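Local coordinates for CocE/NonD family hydrolase (PDB 3III), which probably hydrolyses ester or amide bonds as a serine hydrolase of the alpha/beta-hydrolase fold, though its natural substrate is not established, at residues A[420-432]-A[450-462]. Residues are numbered along the deposited sequence; the frame is centred on the assembly and turned at random.
Sequences SDDMDLFAGIKKL and GQVATGWLRVSHR
L425 and V459 pack tightly beside this antiparallel strand pair: CD1 of L425 lies 3.4 Å from CG2 of V459, closer than carbons usually pack. The face that carries L425 also holds A427 and I429, with CG1 of I429 3.9 Å from CB of A453. V452 and A453 together face I429 in a classic beta bulge, both N-H groups reaching I429 O from the same face of its carbonyl.

The other face is more polar. R458 grips D424 side-on, the carboxylate and guanidinium only 18° from coplanar; NE meets D424 OD1 at 2.7 Å and NH2 takes OD2, each on a syn lone pair. Midway, F426 CD1 sits 3.4 Å from W456 CD1, at the edge of the indole and near its plane; the two rings are inclined at 75°. Just before the strand, D422 holds CG anti to its N (chi1 -156°), which takes the carboxylate to the 3-10 turn at 459-460, where S460 OG gives OD2 a 2.6 Å bond and S460 N reaches OD1; K483 also pairs with OD2. On the solvent side, partly exposed K430 reaches across with NZ to Q451 OE1, and the same NZ forms a salt bridge with E438.

Strand 424-432 is the middle one of five in this C-terminal-domain sheet, between 508-514 and 447-458; strand 408-417 packs on L425 and A427, and strand 208-209 touches W456 and R458.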
ATOM      1  N   SER A 420      15.698  23.637 -18.741  1.00 15.34           N
ATOM      2  CA  SER A 420      15.601  23.515 -17.290  1.00 14.44           C
ATOM      3  C   SER A 420      16.881  22.860 -16.834  1.00 13.32           C
ATOM      4  O   SER A 420      17.636  22.365 -17.664  1.00 14.07           O
ATOM      5  CB  SER A 420      14.413  22.637 -16.945  1.00 14.44           C
ATOM      6  OG  SER A 420      14.049  22.764 -15.599  1.00 15.17           O
ATOM      7  N   ASP A 421      17.124  22.848 -15.530  1.00 11.80           N
ATOM      8  CA  ASP A 421      18.247  22.116 -14.981  1.00 10.44           C
ATOM      9  C   ASP A 421      17.799  20.818 -14.290  1.00 10.01           C
ATOM     10  O   ASP A 421      18.549  20.245 -13.517  1.00  8.67           O
ATOM     11  CB  ASP A 421      19.032  22.977 -14.008  1.00 11.31           C
ATOM     12  CG  ASP A 421      18.268  23.292 -12.741  1.00 12.29           C
ATOM     13  OD1 ASP A 421      17.028  23.059 -12.624  1.00 14.77           O
ATOM     14  OD2 ASP A 421      18.925  23.841 -11.851  1.00 19.73           O
ATOM     15  N   ASP A 422      16.580  20.375 -14.600  1.00  9.17           N
ATOM     16  CA  ASP A 422      16.020  19.141 -14.028  1.00  8.48           C
ATOM     17  C   ASP A 422      14.822  18.696 -14.864  1.00  8.31           C
ATOM     18  O   ASP A 422      14.288  19.446 -15.695  1.00  7.39           O
ATOM     19  CB  ASP A 422      15.639  19.424 -12.580  1.00  8.16           C
ATOM     20  CG  ASP A 422      15.603  18.185 -11.694  1.00  9.19           C
ATOM     21  OD1 ASP A 422      15.646  17.052 -12.207  1.00  8.26           O
ATOM     22  OD2 ASP A 422      15.523  18.364 -10.455  1.00 10.19           O
HETATM   23  N   MSE A 423      14.425  17.442 -14.678  1.00  8.38           N
HETATM   24  CA  MSE A 423      13.326  16.864 -15.404  1.00  9.33           C
HETATM   25  C   MSE A 423      12.490  15.988 -14.464  1.00  7.97           C
HETATM   26  O   MSE A 423      13.036  15.249 -13.669  1.00  7.68           O
HETATM   27  CB  MSE A 423      13.847  15.979 -16.543  1.00 10.24           C
HETATM   28  CG  MSE A 423      14.770  16.708 -17.468  1.00 12.84           C
HETATM   29 SE   MSE A 423      15.725  15.428 -18.639  1.00 20.88          SE
HETATM   30  CE  MSE A 423      14.215  14.941 -19.898  1.00 10.25           C
ATOM     31  N   ASP A 424      11.180  16.103 -14.573  1.00  7.32           N
ATOM     32  CA  ASP A 424      10.282  15.177 -13.950  1.00  7.65           C
ATOM     33  C   ASP A 424       9.761  14.223 -15.015  1.00  7.49           C
ATOM     34  O   ASP A 424       9.049  14.651 -15.922  1.00  6.30           O
ATOM     35  CB  ASP A 424       9.124  15.927 -13.259  1.00  7.86           C
ATOM     36  CG  ASP A 424       9.574  16.617 -11.958  1.00  8.24           C
ATOM     37  OD1 ASP A 424      10.512  16.091 -11.337  1.00  8.66           O
ATOM     38  OD2 ASP A 424       8.953  17.620 -11.525  1.00 11.92           O
ATOM     39  N   LEU A 425      10.076  12.921 -14.850  1.00  6.59           N
ATOM     40  CA  LEU A 425       9.701  11.899 -15.820  1.00  6.55           C
ATOM     41  C   LEU A 425       8.607  10.996 -15.207  1.00  7.31           C
ATOM     42  O   LEU A 425       8.712  10.539 -14.054  1.00  8.41           O
ATOM     43  CB  LEU A 425      10.895  11.047 -16.210  1.00  6.10           C
ATOM     44  CG  LEU A 425      12.156  11.691 -16.820  1.00  6.72           C
ATOM     45  CD1 LEU A 425      13.313  10.661 -16.979  1.00  5.64           C
ATOM     46  CD2 LEU A 425      11.817  12.276 -18.137  1.00  6.12           C
ATOM     47  N   PHE A 426       7.566  10.799 -15.999  1.00  6.82           N
ATOM     48  CA  PHE A 426       6.409  10.017 -15.649  1.00  5.14           C
ATOM     49  C   PHE A 426       6.406   8.848 -16.609  1.00  5.81           C
ATOM     50  O   PHE A 426       6.365   9.027 -17.818  1.00  6.40           O
ATOM     51  CB  PHE A 426       5.144  10.849 -15.838  1.00  6.16           C
ATOM     52  CG  PHE A 426       5.007  12.014 -14.850  1.00  6.82           C
ATOM     53  CD1 PHE A 426       4.113  11.959 -13.827  1.00  8.08           C
ATOM     54  CD2 PHE A 426       5.784  13.164 -14.975  1.00  6.35           C
ATOM     55  CE1 PHE A 426       3.980  13.002 -12.872  1.00  9.73           C
ATOM     56  CE2 PHE A 426       5.635  14.234 -14.056  1.00  6.89           C
ATOM     57  CZ  PHE A 426       4.733  14.178 -13.024  1.00  9.51           C
ATOM     58  N   ALA A 427       6.542   7.654 -16.068  1.00  6.70           N
ATOM     59  CA  ALA A 427       6.525   6.421 -16.858  1.00  6.82           C
ATOM     60  C   ALA A 427       5.282   5.631 -16.609  1.00  7.31           C
ATOM     61  O   ALA A 427       4.702   5.618 -15.497  1.00  7.84           O
ATOM     62  CB  ALA A 427       7.719   5.593 -16.572  1.00  6.42           C
ATOM     63  N   GLY A 428       4.851   4.937 -17.664  1.00  7.25           N
ATOM     64  CA  GLY A 428       3.784   4.018 -17.566  1.00  7.27           C
ATOM     65  C   GLY A 428       3.886   2.820 -18.478  1.00  6.89           C
ATOM     66  O   GLY A 428       4.495   2.885 -19.560  1.00  6.19           O
ATOM     67  N   ILE A 429       3.339   1.701 -17.993  1.00  6.98           N
ATOM     68  CA  ILE A 429       3.175   0.492 -18.803  1.00  6.48           C
ATOM     69  C   ILE A 429       1.691   0.301 -19.036  1.00  8.23           C
ATOM     70  O   ILE A 429       0.894   0.324 -18.066  1.00  7.79           O
ATOM     71  CB  ILE A 429       3.703  -0.744 -18.081  1.00  5.21           C
ATOM     72  CG1 ILE A 429       5.143  -0.505 -17.628  1.00  8.32           C
ATOM     73  CG2 ILE A 429       3.575  -2.062 -19.007  1.00  5.86           C
ATOM     74  CD1 ILE A 429       6.132  -0.187 -18.815  1.00  7.62           C
ATOM     75  N   LYS A 430       1.323   0.104 -20.303  1.00  7.87           N
ATOM     76  CA  LYS A 430      -0.088  -0.136 -20.708  1.00  7.85           C
ATOM     77  C   LYS A 430      -0.143  -1.472 -21.470  1.00  8.33           C
ATOM     78  O   LYS A 430       0.870  -1.920 -22.036  1.00  7.33           O
ATOM     79  CB  LYS A 430      -0.598   0.983 -21.635  1.00  7.77           C
ATOM     80  CG  LYS A 430      -0.637   2.334 -21.013  1.00  6.88           C
ATOM     81  CD  LYS A 430      -1.151   3.426 -21.912  1.00  7.43           C
ATOM     82  CE  LYS A 430      -1.344   4.707 -21.089  1.00  6.63           C
ATOM     83  NZ  LYS A 430      -2.438   4.610 -20.062  1.00  6.87           N
ATOM     84  N   LYS A 431      -1.325  -2.081 -21.479  1.00  8.82           N
ATOM     85  CA  LYS A 431      -1.620  -3.240 -22.291  1.00  7.92           C
ATOM     86  C   LYS A 431      -2.658  -2.826 -23.276  1.00  8.51           C
ATOM     87  O   LYS A 431      -3.629  -2.132 -22.880  1.00  7.61           O
ATOM     88  CB  LYS A 431      -2.192  -4.385 -21.465  1.00  9.21           C
ATOM     89  CG  LYS A 431      -2.435  -5.632 -22.382  1.00 10.17           C
ATOM     90  CD  LYS A 431      -2.662  -6.920 -21.635  1.00 13.53           C
ATOM     91  CE  LYS A 431      -4.093  -7.332 -21.518  1.00 11.35           C
ATOM     92  NZ  LYS A 431      -4.318  -8.768 -21.214  1.00  6.06           N
ATOM     93  N   LEU A 432      -2.454  -3.212 -24.550  1.00  7.00           N
ATOM     94  CA  LEU A 432      -3.377  -2.923 -25.603  1.00  6.66           C
ATOM     95  C   LEU A 432      -3.874  -4.268 -26.140  1.00  7.37           C
ATOM     96  O   LEU A 432      -3.081  -5.208 -26.299  1.00  8.00           O
ATOM     97  CB  LEU A 432      -2.739  -2.124 -26.738  1.00  7.11           C
ATOM     98  CG  LEU A 432      -1.846  -0.920 -26.449  1.00  7.37           C
ATOM     99  CD1 LEU A 432      -1.465  -0.245 -27.782  1.00  7.93           C
ATOM    100  CD2 LEU A 432      -2.597   0.042 -25.554  1.00 11.80           C
ATOM    101  N   GLY A 450      -7.286   2.631 -15.054  1.00  7.47           N
ATOM    102  CA  GLY A 450      -5.888   2.582 -14.842  1.00  8.92           C
ATOM    103  C   GLY A 450      -5.130   1.712 -15.824  1.00  8.88           C
ATOM    104  O   GLY A 450      -5.667   1.187 -16.803  1.00  7.99           O
ATOM    105  N   GLN A 451      -3.846   1.552 -15.543  1.00  9.06           N
ATOM    106  CA  GLN A 451      -2.945   0.922 -16.483  1.00  8.16           C
ATOM    107  C   GLN A 451      -2.244  -0.248 -15.795  1.00  8.32           C
ATOM    108  O   GLN A 451      -2.672  -0.711 -14.754  1.00  9.07           O
ATOM    109  CB  GLN A 451      -1.989   1.969 -17.099  1.00  7.75           C
ATOM    110  CG  GLN A 451      -0.949   2.578 -16.145  1.00  7.26           C
ATOM    111  CD  GLN A 451      -0.182   3.842 -16.758  1.00  8.12           C
ATOM    112  OE1 GLN A 451      -0.416   4.215 -17.883  1.00 11.94           O
ATOM    113  NE2 GLN A 451       0.714   4.450 -15.981  1.00  7.32           N
ATOM    114  N   VAL A 452      -1.233  -0.793 -16.418  1.00  8.11           N
ATOM    115  CA  VAL A 452      -0.566  -2.000 -15.890  1.00  7.56           C
ATOM    116  C   VAL A 452       0.375  -1.661 -14.749  1.00  7.04           C
ATOM    117  O   VAL A 452       0.328  -2.267 -13.673  1.00  9.10           O
ATOM    118  CB  VAL A 452       0.238  -2.689 -16.986  1.00  6.58           C
ATOM    119  CG1 VAL A 452       1.234  -3.798 -16.445  1.00  6.30           C
ATOM    120  CG2 VAL A 452      -0.680  -3.287 -18.050  1.00  9.27           C
ATOM    121  N   ALA A 453       1.262  -0.722 -15.008  1.00  6.82           N
ATOM    122  CA  ALA A 453       2.261  -0.276 -14.017  1.00  8.42           C
ATOM    123  C   ALA A 453       2.606   1.200 -14.221  1.00  7.83           C
ATOM    124  O   ALA A 453       2.560   1.723 -15.325  1.00  7.24           O
ATOM    125  CB  ALA A 453       3.523  -1.154 -14.116  1.00  6.10           C
ATOM    126  N   THR A 454       2.982   1.836 -13.123  1.00  7.82           N
ATOM    127  CA  THR A 454       3.341   3.220 -13.105  1.00  7.64           C
ATOM    128  C   THR A 454       4.685   3.399 -12.382  1.00  8.08           C
ATOM    129  O   THR A 454       5.035   2.684 -11.362  1.00  8.55           O
ATOM    130  CB  THR A 454       2.174   3.993 -12.451  1.00  8.40           C
ATOM    131  OG1 THR A 454       0.952   3.650 -13.153  1.00  7.68           O
ATOM    132  CG2 THR A 454       2.355   5.552 -12.476  1.00  8.77           C
ATOM    133  N   GLY A 455       5.427   4.415 -12.824  1.00  7.58           N
ATOM    134  CA  GLY A 455       6.606   4.880 -12.082  1.00  7.30           C
ATOM    135  C   GLY A 455       6.974   6.336 -12.363  1.00  7.58           C
ATOM    136  O   GLY A 455       6.513   6.913 -13.339  1.00  7.79           O
ATOM    137  N   TRP A 456       7.823   6.903 -11.513  1.00  7.61           N
ATOM    138  CA  TRP A 456       8.208   8.322 -11.572  1.00  6.66           C
ATOM    139  C   TRP A 456       9.675   8.550 -11.242  1.00  7.30           C
ATOM    140  O   TRP A 456      10.253   7.848 -10.398  1.00  8.91           O
ATOM    141  CB  TRP A 456       7.424   9.113 -10.542  1.00  7.64           C
ATOM    142  CG  TRP A 456       5.940   9.055 -10.627  1.00  6.44           C
ATOM    143  CD1 TRP A 456       5.120   9.995 -11.208  1.00  6.54           C
ATOM    144  CD2 TRP A 456       5.080   8.099 -10.023  1.00  7.42           C
ATOM    145  NE1 TRP A 456       3.817   9.640 -11.056  1.00  5.53           N
ATOM    146  CE2 TRP A 456       3.750   8.493 -10.313  1.00  7.86           C
ATOM    147  CE3 TRP A 456       5.294   6.940  -9.272  1.00  6.77           C
ATOM    148  CZ2 TRP A 456       2.630   7.754  -9.879  1.00  6.63           C
ATOM    149  CZ3 TRP A 456       4.202   6.201  -8.870  1.00 10.09           C
ATOM    150  CH2 TRP A 456       2.869   6.632  -9.174  1.00  7.28           C
ATOM    151  N   LEU A 457      10.289   9.568 -11.829  1.00  7.84           N
ATOM    152  CA  LEU A 457      11.595   9.983 -11.352  1.00  7.92           C
ATOM    153  C   LEU A 457      11.896  11.460 -11.651  1.00  7.95           C
ATOM    154  O   LEU A 457      11.719  11.901 -12.749  1.00  8.40           O
ATOM    155  CB  LEU A 457      12.685   9.149 -12.012  1.00  8.01           C
ATOM    156  CG  LEU A 457      14.127   9.424 -11.528  1.00  7.91           C
ATOM    157  CD1 LEU A 457      14.294   8.981 -10.038  1.00  9.08           C
ATOM    158  CD2 LEU A 457      15.168   8.751 -12.462  1.00  7.73           C
ATOM    159  N   ARG A 458      12.415  12.165 -10.663  1.00  7.77           N
ATOM    160  CA  ARG A 458      13.019  13.476 -10.856  1.00  8.33           C
ATOM    161  C   ARG A 458      14.501  13.201 -11.140  1.00  8.54           C
ATOM    162  O   ARG A 458      15.228  12.527 -10.373  1.00  7.16           O
ATOM    163  CB  ARG A 458      12.766  14.351  -9.632  1.00  9.47           C
ATOM    164  CG  ARG A 458      13.406  15.750  -9.705  1.00  7.79           C
ATOM    165  CD  ARG A 458      12.818  16.666  -8.655  1.00  8.09           C
ATOM    166  NE  ARG A 458      11.479  17.104  -9.036  1.00  7.25           N
ATOM    167  CZ  ARG A 458      10.717  17.918  -8.332  1.00  8.77           C
ATOM    168  NH1 ARG A 458      11.121  18.420  -7.180  1.00  8.71           N
ATOM    169  NH2 ARG A 458       9.519  18.224  -8.784  1.00  9.25           N
ATOM    170  N   VAL A 459      14.936  13.637 -12.312  1.00  8.99           N
ATOM    171  CA  VAL A 459      16.245  13.224 -12.832  1.00  9.09           C
ATOM    172  C   VAL A 459      17.420  13.710 -11.968  1.00  8.08           C
ATOM    173  O   VAL A 459      18.432  13.029 -11.853  1.00  8.13           O
ATOM    174  CB  VAL A 459      16.347  13.596 -14.353  1.00  8.70           C
ATOM    175  CG1 VAL A 459      17.761  13.393 -14.924  1.00  7.27           C
ATOM    176  CG2 VAL A 459      15.287  12.769 -15.132  1.00  7.58           C
ATOM    177  N   SER A 460      17.295  14.861 -11.313  1.00  7.58           N
ATOM    178  CA  SER A 460      18.335  15.269 -10.345  1.00  8.03           C
ATOM    179  C   SER A 460      18.480  14.258  -9.167  1.00  7.74           C
ATOM    180  O   SER A 460      19.510  14.219  -8.502  1.00  7.30           O
ATOM    181  CB  SER A 460      18.092  16.674  -9.803  1.00  8.53           C
ATOM    182  OG  SER A 460      16.940  16.694  -9.015  1.00  8.37           O
ATOM    183  N   HIS A 461      17.487  13.393  -8.992  1.00  6.80           N
ATOM    184  CA  HIS A 461      17.526  12.332  -7.969  1.00  6.77           C
ATOM    185  C   HIS A 461      17.921  10.958  -8.493  1.00  6.06           C
ATOM    186  O   HIS A 461      17.719   9.930  -7.814  1.00  6.92           O
ATOM    187  CB  HIS A 461      16.137  12.236  -7.344  1.00  5.78           C
ATOM    188  CG  HIS A 461      15.786  13.412  -6.490  1.00  5.54           C
ATOM    189  ND1 HIS A 461      15.225  13.289  -5.227  1.00  6.87           N
ATOM    190  CD2 HIS A 461      15.948  14.737  -6.703  1.00  6.10           C
ATOM    191  CE1 HIS A 461      15.028  14.493  -4.720  1.00  8.47           C
ATOM    192  NE2 HIS A 461      15.466  15.392  -5.592  1.00  5.47           N
ATOM    193  N   ARG A 462      18.460  10.906  -9.696  1.00  5.13           N
ATOM    194  CA  ARG A 462      18.733   9.611 -10.360  1.00  6.51           C
ATOM    195  C   ARG A 462      19.803   8.698  -9.740  1.00  6.32           C
ATOM    196  O   ARG A 462      19.958   7.532 -10.155  1.00  7.91           O
ATOM    197  CB  ARG A 462      19.172   9.869 -11.817  1.00  5.21           C
ATOM    198  CG  ARG A 462      20.506  10.575 -11.930  1.00  6.15           C
ATOM    199  CD  ARG A 462      20.764  11.033 -13.396  1.00  6.48           C
ATOM    200  NE  ARG A 462      22.012  11.813 -13.527  1.00  6.64           N
ATOM    201  CZ  ARG A 462      22.158  13.102 -13.213  1.00  7.60           C
ATOM    202  NH1 ARG A 462      21.152  13.836 -12.748  1.00  9.45           N
ATOM    203  NH2 ARG A 462      23.329  13.661 -13.371  1.00  8.31           N
TER